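Local coordinates for protein 3-dehydroshikimate dehydratase (Pseudomonas putida, PDB 5HMQ) that converts 3-dehydroshikimate to protocatechuate with the help of a divalent metal ion, a step in the breakdown of quinate and shikimate, at residues T279-E282 with P283-F287. Residues are numbered along the deposited sequence; the frame is centred on the assembly and turned at random.
Sequences TPIE and PGVLF
Between Glu282 and Val285 the chain reverses in a type II beta turn, with Pro283 and Gly284 at its two central positions, and this brings Ile281 and Glu282 up against Val285 and Leu286. Gly284 has a positive phi of 88°, a conformation glycine takes readily and that the third position of a type II turn calls for. A water sits inside the bend: it donates to Glu282 O at 3.0 Å and accepts from Leu286 N at 2.7 Å, joining the first residue of the turn, Glu282, to Leu286, the residue just past it.

Ile281 does most of the apolar work, reaching across with two different branches. Its chain runs out extended, CG1 anti to the backbone N (chi1 -165°), which carries Ile281 CD1 to 3.9 Å from Val285 CG1. The other branch, Ile281 CG2, meets Leu286 CD1, also at 3.9 Å. Both contacts are methyl to methyl, and in each the side chains cross at about a right angle. Leu230 of helix 222-231 packs on both Ile281 and Leu286, closing this small cluster against the barrel domain.

Glu282 goes another way. Bent at chi2 (-95°), it lays Glu282 CG 3.7 Å from Val285 CG2, and the carboxylate follows, with Glu282 OE2 3.5 Å from the same methyl. That is a van der Waals contact; Glu282 OE1 forms a salt bridge with Arg235. Val285 thus has one methyl on Ile281 and the other along Glu282.

The whole is a type II beta turn with Pro-Gly at its centre, the water bridging Glu282 O and Leu286 N, in the connection that leaves the last long helix of the TIM-barrel domain, 252-276, and leads to the first strand, 295-304, of the dioxygenase-like domain.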
loop_
_atom_site.group_PDB
_atom_site.type_symbol
_atom_site.label_atom_id
_atom_site.label_comp_id
_atom_site.label_asym_id
_atom_site.label_seq_id
_atom_site.Cartn_x
_atom_site.Cartn_y
_atom_site.Cartn_z
ATOM N N THR C 279 20.024 -28.686 23.282
ATOM C CA THR C 279 21.208 -27.826 23.206
ATOM C C THR C 279 20.816 -26.388 23.533
ATOM O O THR C 279 20.931 -25.492 22.692
ATOM C CB THR C 279 21.869 -27.914 21.830
ATOM O OG1 THR C 279 20.948 -27.480 20.823
ATOM C CG2 THR C 279 22.338 -29.334 21.523
ATOM N N PRO C 280 20.328 -26.133 24.748
ATOM C CA PRO C 280 19.852 -24.785 25.081
ATOM C C PRO C 280 20.990 -23.774 25.086
ATOM O O PRO C 280 22.176 -24.110 25.068
ATOM C CB PRO C 280 19.246 -24.943 26.482
ATOM C CG PRO C 280 19.089 -26.421 26.683
ATOM C CD PRO C 280 20.193 -27.048 25.893
ATOM N N ILE C 281 20.599 -22.507 25.111
ATOM C CA ILE C 281 21.527 -21.389 25.060
ATOM C C ILE C 281 21.527 -20.731 26.435
ATOM O O ILE C 281 20.594 -20.895 27.227
ATOM C CB ILE C 281 21.141 -20.387 23.947
ATOM C CG1 ILE C 281 22.283 -19.415 23.642
ATOM C CG2 ILE C 281 19.869 -19.629 24.321
ATOM C CD1 ILE C 281 21.964 -18.437 22.525
ATOM N N GLU C 282 22.598 -20.000 26.730
ATOM C CA GLU C 282 22.674 -19.318 28.013
ATOM C C GLU C 282 21.544 -18.295 28.121
ATOM O O GLU C 282 21.177 -17.665 27.122
ATOM C CB GLU C 282 24.030 -18.631 28.200
ATOM C CG GLU C 282 24.266 -17.394 27.345
ATOM C CD GLU C 282 25.016 -17.697 26.065
ATOM O OE1 GLU C 282 24.966 -18.857 25.604
ATOM O OE2 GLU C 282 25.662 -16.775 25.524
ATOM N N PRO C 283 20.943 -18.135 29.299
ATOM C CA PRO C 283 19.828 -17.192 29.430
ATOM C C PRO C 283 20.283 -15.764 29.170
ATOM O O PRO C 283 21.466 -15.430 29.264
ATOM C CB PRO C 283 19.358 -17.374 30.880
ATOM C CG PRO C 283 20.472 -18.056 31.585
ATOM C CD PRO C 283 21.294 -18.788 30.572
ATOM N N GLY C 284 19.317 -14.916 28.826
ATOM C CA GLY C 284 19.569 -13.509 28.604
ATOM C C GLY C 284 19.978 -13.127 27.198
ATOM O O GLY C 284 20.193 -11.936 26.939
ATOM N N VAL C 285 20.092 -14.087 26.281
ATOM C CA VAL C 285 20.453 -13.779 24.901
ATOM C C VAL C 285 19.195 -13.612 24.060
ATOM O O VAL C 285 18.987 -12.567 23.434
ATOM C CB VAL C 285 21.364 -14.864 24.299
ATOM C CG1 VAL C 285 21.630 -14.572 22.829
ATOM C CG2 VAL C 285 22.670 -14.954 25.070
ATOM N N LEU C 286 18.348 -14.636 24.042
ATOM C CA LEU C 286 17.180 -14.668 23.171
ATOM C C LEU C 286 15.943 -14.188 23.920
ATOM O O LEU C 286 15.697 -14.606 25.057
ATOM C CB LEU C 286 16.964 -16.081 22.627
ATOM C CG LEU C 286 18.148 -16.622 21.819
ATOM C CD1 LEU C 286 17.902 -18.054 21.379
ATOM C CD2 LEU C 286 18.446 -15.733 20.621
ATOM N N PHE C 287 15.184 -13.296 23.279
ATOM C CA PHE C 287 13.919 -12.803 23.816
ATOM C C PHE C 287 13.069 -13.953 24.343
ATOM O O PHE C 287 12.860 -14.956 23.653
ATOM C CB PHE C 287 13.168 -12.040 22.719
ATOM C CG PHE C 287 12.041 -11.175 23.222
ATOM C CD1 PHE C 287 12.283 -10.141 24.113
ATOM C CD2 PHE C 287 10.743 -11.378 22.778
ATOM C CE1 PHE C 287 11.249 -9.336 24.564
ATOM C CE2 PHE C 287 9.705 -10.578 23.227
ATOM C CZ PHE C 287 9.959 -9.556 24.122
HETATM O O HOH W 1 18.745 -16.737 25.655
#